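Local coordinates for DNA polymerase III beta subunit (Streptococcus pyogenes, PDB 2AVT), which probably encircles DNA as a ring-shaped dimer and tethers the replicative polymerase to its template, as related bacterial beta subunits do, at residues M1-H13 against G66-E78. Sequence-based numbering, arbitrary orientation.
Sequences MIQFSINRTLFIH and GLLITSPGAILLE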
loop_
_atom_site.group_PDB
_atom_site.type_symbol
_atom_site.label_atom_id
_atom_site.label_comp_id
_atom_site.label_asym_id
_atom_site.label_seq_id
_atom_site.Cartn_x
_atom_site.Cartn_y
_atom_site.Cartn_z
ATOM N N MET A 1 20.813 -8.586 -34.936
ATOM C CA MET A 1 20.132 -8.673 -33.614
ATOM C C MET A 1 20.244 -7.370 -32.836
ATOM O O MET A 1 21.087 -6.525 -33.139
ATOM C CB MET A 1 20.723 -9.817 -32.801
ATOM C CG MET A 1 20.607 -11.161 -33.490
ATOM S SD MET A 1 21.266 -12.471 -32.469
ATOM C CE MET A 1 23.016 -12.259 -32.801
ATOM N N ILE A 2 19.385 -7.223 -31.830
ATOM C CA ILE A 2 19.336 -6.025 -31.001
ATOM C C ILE A 2 20.642 -5.672 -30.318
ATOM O O ILE A 2 21.375 -6.543 -29.865
ATOM C CB ILE A 2 18.269 -6.150 -29.875
ATOM C CG1 ILE A 2 16.868 -6.210 -30.478
ATOM C CG2 ILE A 2 18.376 -4.963 -28.909
ATOM C CD1 ILE A 2 15.770 -6.468 -29.450
ATOM N N GLN A 3 20.910 -4.374 -30.241
ATOM C CA GLN A 3 22.085 -3.864 -29.557
ATOM C C GLN A 3 21.975 -2.367 -29.332
ATOM O O GLN A 3 22.008 -1.579 -30.283
ATOM C CB GLN A 3 23.369 -4.148 -30.331
ATOM C CG GLN A 3 24.579 -3.443 -29.713
ATOM C CD GLN A 3 25.703 -4.396 -29.357
ATOM O OE1 GLN A 3 26.210 -5.121 -30.215
ATOM N NE2 GLN A 3 26.096 -4.402 -28.085
ATOM N N PHE A 4 21.840 -1.977 -28.072
ATOM C CA PHE A 4 21.750 -0.566 -27.731
ATOM C C PHE A 4 22.139 -0.357 -26.275
ATOM O O PHE A 4 22.099 -1.292 -25.471
ATOM C CB PHE A 4 20.327 -0.031 -28.010
ATOM C CG PHE A 4 19.258 -0.542 -27.062
ATOM C CD1 PHE A 4 18.545 -1.702 -27.350
ATOM C CD2 PHE A 4 18.939 0.160 -25.903
ATOM C CE1 PHE A 4 17.530 -2.152 -26.504
ATOM C CE2 PHE A 4 17.924 -0.287 -25.056
ATOM C CZ PHE A 4 17.220 -1.442 -25.358
ATOM N N SER A 5 22.543 0.866 -25.959
ATOM C CA SER A 5 22.928 1.254 -24.610
ATOM C C SER A 5 21.962 2.355 -24.233
ATOM O O SER A 5 21.632 3.205 -25.056
ATOM C CB SER A 5 24.361 1.791 -24.586
ATOM O OG SER A 5 25.282 0.768 -24.931
ATOM N N ILE A 6 21.520 2.365 -22.988
ATOM C CA ILE A 6 20.563 3.369 -22.584
ATOM C C ILE A 6 20.764 3.768 -21.147
ATOM O O ILE A 6 21.346 3.020 -20.359
ATOM C CB ILE A 6 19.117 2.825 -22.766
ATOM C CG1 ILE A 6 18.092 3.943 -22.590
ATOM C CG2 ILE A 6 18.836 1.726 -21.744
ATOM C CD1 ILE A 6 16.685 3.525 -22.996
ATOM N N ASN A 7 20.286 4.962 -20.814
ATOM C CA ASN A 7 20.361 5.483 -19.458
ATOM C C ASN A 7 19.323 4.689 -18.653
ATOM O O ASN A 7 18.171 4.566 -19.081
ATOM C CB ASN A 7 20.019 6.975 -19.469
ATOM C CG ASN A 7 19.881 7.557 -18.080
ATOM O OD1 ASN A 7 18.900 7.303 -17.388
ATOM N ND2 ASN A 7 20.871 8.342 -17.663
ATOM N N ARG A 8 19.731 4.156 -17.501
ATOM C CA ARG A 8 18.852 3.341 -16.652
ATOM C C ARG A 8 17.577 4.057 -16.198
ATOM O O ARG A 8 16.469 3.521 -16.314
ATOM C CB ARG A 8 19.638 2.845 -15.422
ATOM C CG ARG A 8 18.919 1.811 -14.548
ATOM C CD ARG A 8 19.724 1.536 -13.259
ATOM N NE ARG A 8 19.968 2.793 -12.549
ATOM C CZ ARG A 8 20.827 2.962 -11.547
ATOM N NH1 ARG A 8 21.554 1.944 -11.097
ATOM N NH2 ARG A 8 20.974 4.171 -11.011
ATOM N N THR A 9 17.730 5.258 -15.662
ATOM C CA THR A 9 16.578 6.022 -15.202
ATOM C C THR A 9 15.583 6.291 -16.334
ATOM O O THR A 9 14.378 6.164 -16.147
ATOM C CB THR A 9 17.026 7.349 -14.551
ATOM O OG1 THR A 9 17.531 7.074 -13.239
ATOM C CG2 THR A 9 15.868 8.324 -14.447
ATOM N N LEU A 10 16.088 6.646 -17.511
ATOM C CA LEU A 10 15.216 6.909 -18.659
ATOM C C LEU A 10 14.438 5.638 -19.039
ATOM O O LEU A 10 13.224 5.668 -19.244
ATOM C CB LEU A 10 16.051 7.357 -19.863
ATOM C CG LEU A 10 15.342 7.568 -21.210
ATOM C CD1 LEU A 10 14.671 8.933 -21.230
ATOM C CD2 LEU A 10 16.359 7.486 -22.341
ATOM N N PHE A 11 15.161 4.527 -19.138
ATOM C CA PHE A 11 14.579 3.239 -19.505
ATOM C C PHE A 11 13.460 2.843 -18.548
ATOM O O PHE A 11 12.367 2.480 -18.982
ATOM C CB PHE A 11 15.679 2.167 -19.509
ATOM C CG PHE A 11 15.342 0.937 -20.314
ATOM C CD1 PHE A 11 14.318 0.950 -21.243
ATOM C CD2 PHE A 11 16.089 -0.224 -20.169
ATOM C CE1 PHE A 11 14.044 -0.168 -22.019
ATOM C CE2 PHE A 11 15.823 -1.339 -20.941
ATOM C CZ PHE A 11 14.794 -1.310 -21.871
ATOM N N ILE A 12 13.739 2.918 -17.250
ATOM C CA ILE A 12 12.766 2.560 -16.223
ATOM C C ILE A 12 11.478 3.377 -16.337
ATOM O O ILE A 12 10.385 2.819 -16.289
ATOM C CB ILE A 12 13.357 2.742 -14.801
ATOM C CG1 ILE A 12 14.434 1.676 -14.560
ATOM C CG2 ILE A 12 12.256 2.624 -13.745
ATOM C CD1 ILE A 12 15.151 1.815 -13.229
ATOM N N HIS A 13 11.602 4.691 -16.499
ATOM C CA HIS A 13 10.412 5.537 -16.616
ATOM C C HIS A 13 9.526 5.106 -17.781
ATOM O O HIS A 13 8.318 4.967 -17.619
ATOM C CB HIS A 13 10.809 7.007 -16.773
ATOM C CG HIS A 13 11.322 7.629 -15.509
ATOM N ND1 HIS A 13 10.626 7.572 -14.318
ATOM C CD2 HIS A 13 12.455 8.322 -15.248
ATOM C CE1 HIS A 13 11.310 8.203 -13.380
ATOM N NE2 HIS A 13 12.424 8.667 -13.918
ATOM N N GLY A 66 21.158 8.931 -21.973
ATOM C CA GLY A 66 20.919 8.928 -23.403
ATOM C C GLY A 66 20.575 7.554 -23.942
ATOM O O GLY A 66 20.265 6.632 -23.193
ATOM N N LEU A 67 20.630 7.425 -25.260
ATOM C CA LEU A 67 20.320 6.178 -25.937
ATOM C C LEU A 67 21.159 6.101 -27.194
ATOM O O LEU A 67 21.123 7.010 -28.024
ATOM C CB LEU A 67 18.835 6.134 -26.330
ATOM C CG LEU A 67 18.445 5.066 -27.358
ATOM C CD1 LEU A 67 18.641 3.682 -26.757
ATOM C CD2 LEU A 67 16.994 5.259 -27.785
ATOM N N LEU A 68 21.920 5.024 -27.329
ATOM C CA LEU A 68 22.747 4.821 -28.503
ATOM C C LEU A 68 22.386 3.452 -29.051
ATOM O O LEU A 68 22.522 2.440 -28.358
ATOM C CB LEU A 68 24.237 4.868 -28.136
ATOM C CG LEU A 68 25.178 4.394 -29.254
ATOM C CD1 LEU A 68 24.886 5.179 -30.532
ATOM C CD2 LEU A 68 26.642 4.582 -28.837
ATOM N N ILE A 69 21.920 3.431 -30.293
ATOM C CA ILE A 69 21.518 2.200 -30.952
ATOM C C ILE A 69 22.552 1.744 -31.967
ATOM O O ILE A 69 22.946 2.492 -32.864
ATOM C CB ILE A 69 20.161 2.384 -31.643
ATOM C CG1 ILE A 69 19.078 2.609 -30.577
ATOM C CG2 ILE A 69 19.863 1.190 -32.525
ATOM C CD1 ILE A 69 17.695 2.886 -31.138
ATOM N N THR A 70 22.969 0.494 -31.821
ATOM C CA THR A 70 23.979 -0.114 -32.673
ATOM C C THR A 70 23.423 -1.068 -33.715
ATOM O O THR A 70 23.944 -1.144 -34.827
ATOM C CB THR A 70 24.990 -0.877 -31.814
ATOM O OG1 THR A 70 25.800 0.062 -31.102
ATOM C CG2 THR A 70 25.862 -1.780 -32.670
ATOM N N SER A 71 22.373 -1.801 -33.353
ATOM C CA SER A 71 21.769 -2.758 -34.269
ATOM C C SER A 71 20.273 -2.932 -33.993
ATOM O O SER A 71 19.835 -2.922 -32.841
ATOM C CB SER A 71 22.489 -4.104 -34.157
ATOM O OG SER A 71 21.987 -5.028 -35.110
ATOM N N PRO A 72 19.475 -3.080 -35.063
ATOM C CA PRO A 72 18.017 -3.255 -35.045
ATOM C C PRO A 72 17.608 -4.637 -34.540
ATOM O O PRO A 72 18.420 -5.558 -34.516
ATOM C CB PRO A 72 17.617 -3.060 -36.518
ATOM C CG PRO A 72 18.770 -2.297 -37.112
ATOM C CD PRO A 72 19.959 -2.933 -36.444
ATOM N N GLY A 73 16.347 -4.777 -34.145
ATOM C CA GLY A 73 15.872 -6.060 -33.662
ATOM C C GLY A 73 14.543 -5.958 -32.942
ATOM O O GLY A 73 14.017 -4.866 -32.729
ATOM N N ALA A 74 13.991 -7.108 -32.574
ATOM C CA ALA A 74 12.721 -7.139 -31.872
ATOM C C ALA A 74 12.662 -8.380 -30.981
ATOM O O ALA A 74 13.050 -9.472 -31.393
ATOM C CB ALA A 74 11.577 -7.135 -32.874
ATOM N N ILE A 75 12.187 -8.211 -29.754
ATOM C CA ILE A 75 12.119 -9.331 -28.828
ATOM C C ILE A 75 11.034 -9.130 -27.787
ATOM O O ILE A 75 10.619 -7.998 -27.531
ATOM C CB ILE A 75 13.487 -9.535 -28.104
ATOM C CG1 ILE A 75 13.503 -10.872 -27.362
ATOM C CG2 ILE A 75 13.740 -8.412 -27.096
ATOM C CD1 ILE A 75 14.808 -11.139 -26.632
ATOM N N LEU A 76 10.569 -10.241 -27.212
ATOM C CA LEU A 76 9.560 -10.248 -26.159
ATOM C C LEU A 76 10.192 -10.779 -24.859
ATOM O O LEU A 76 10.896 -11.788 -24.869
ATOM C CB LEU A 76 8.385 -11.162 -26.531
ATOM C CG LEU A 76 7.620 -10.959 -27.846
ATOM C CD1 LEU A 76 6.468 -11.969 -27.914
ATOM C CD2 LEU A 76 7.079 -9.534 -27.910
ATOM N N LEU A 77 9.905 -10.114 -23.746
ATOM C CA LEU A 77 10.425 -10.501 -22.439
ATOM C C LEU A 77 9.284 -10.366 -21.436
ATOM O O LEU A 77 8.403 -9.519 -21.623
ATOM C CB LEU A 77 11.580 -9.561 -22.034
ATOM C CG LEU A 77 12.836 -9.572 -22.910
ATOM C CD1 LEU A 77 13.750 -8.382 -22.581
ATOM C CD2 LEU A 77 13.566 -10.886 -22.694
ATOM N N GLU A 78 9.269 -11.196 -20.391
ATOM C CA GLU A 78 8.208 -11.081 -19.386
ATOM C C GLU A 78 8.361 -9.691 -18.793
ATOM O O GLU A 78 9.409 -9.357 -18.242
ATOM C CB GLU A 78 8.365 -12.132 -18.284
ATOM C CG GLU A 78 8.023 -13.547 -18.708
ATOM C CD GLU A 78 6.583 -13.684 -19.162
ATOM O OE1 GLU A 78 5.701 -13.080 -18.521
ATOM O OE2 GLU A 78 6.333 -14.407 -20.146
#
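Gln3 faces both Thr70 and Ser71, a worked example of the classic beta bulge, which takes up one extra residue on edge strand 67-71. Gln3 O accepts two backbone bonds, from Thr70 N at 2.8 Å and from Ser71 N at 3.1 Å, the latter in the carbonyl plane on a lone pair. Beyond the bulge the pairing turns regular, with Ser5 and Leu68 exchanging both N-H...O bonds. The Ser71 hydroxyl donates from OG to Met1 O over 2.6 Å, tilted 29° from the carbonyl plane.

Ile2 can be followed outward from CB, which leaves the backbone heading away from 66-78. CG1, opposite the carbonyl carbon (chi1 -66°), turns back and presses on Gly73 CA at 3.3 Å, closer than carbons usually pack, where the glycine has no side chain to intervene. An extended chi2 (174°) carries CD1 past the backbone at Ala74 N to Ile75 CG2 at 3.7 Å, the two side chains crossing at about a right angle.

Within the N-terminal domain, strand 3-7 lies between strands 67-71 and 93-99 in one antiparallel sheet. Strand 73-78 joins the second sheet beside strand 33-39, whose Val38 touches Ile2, Phe4 and Ile69 where the sheets pack together.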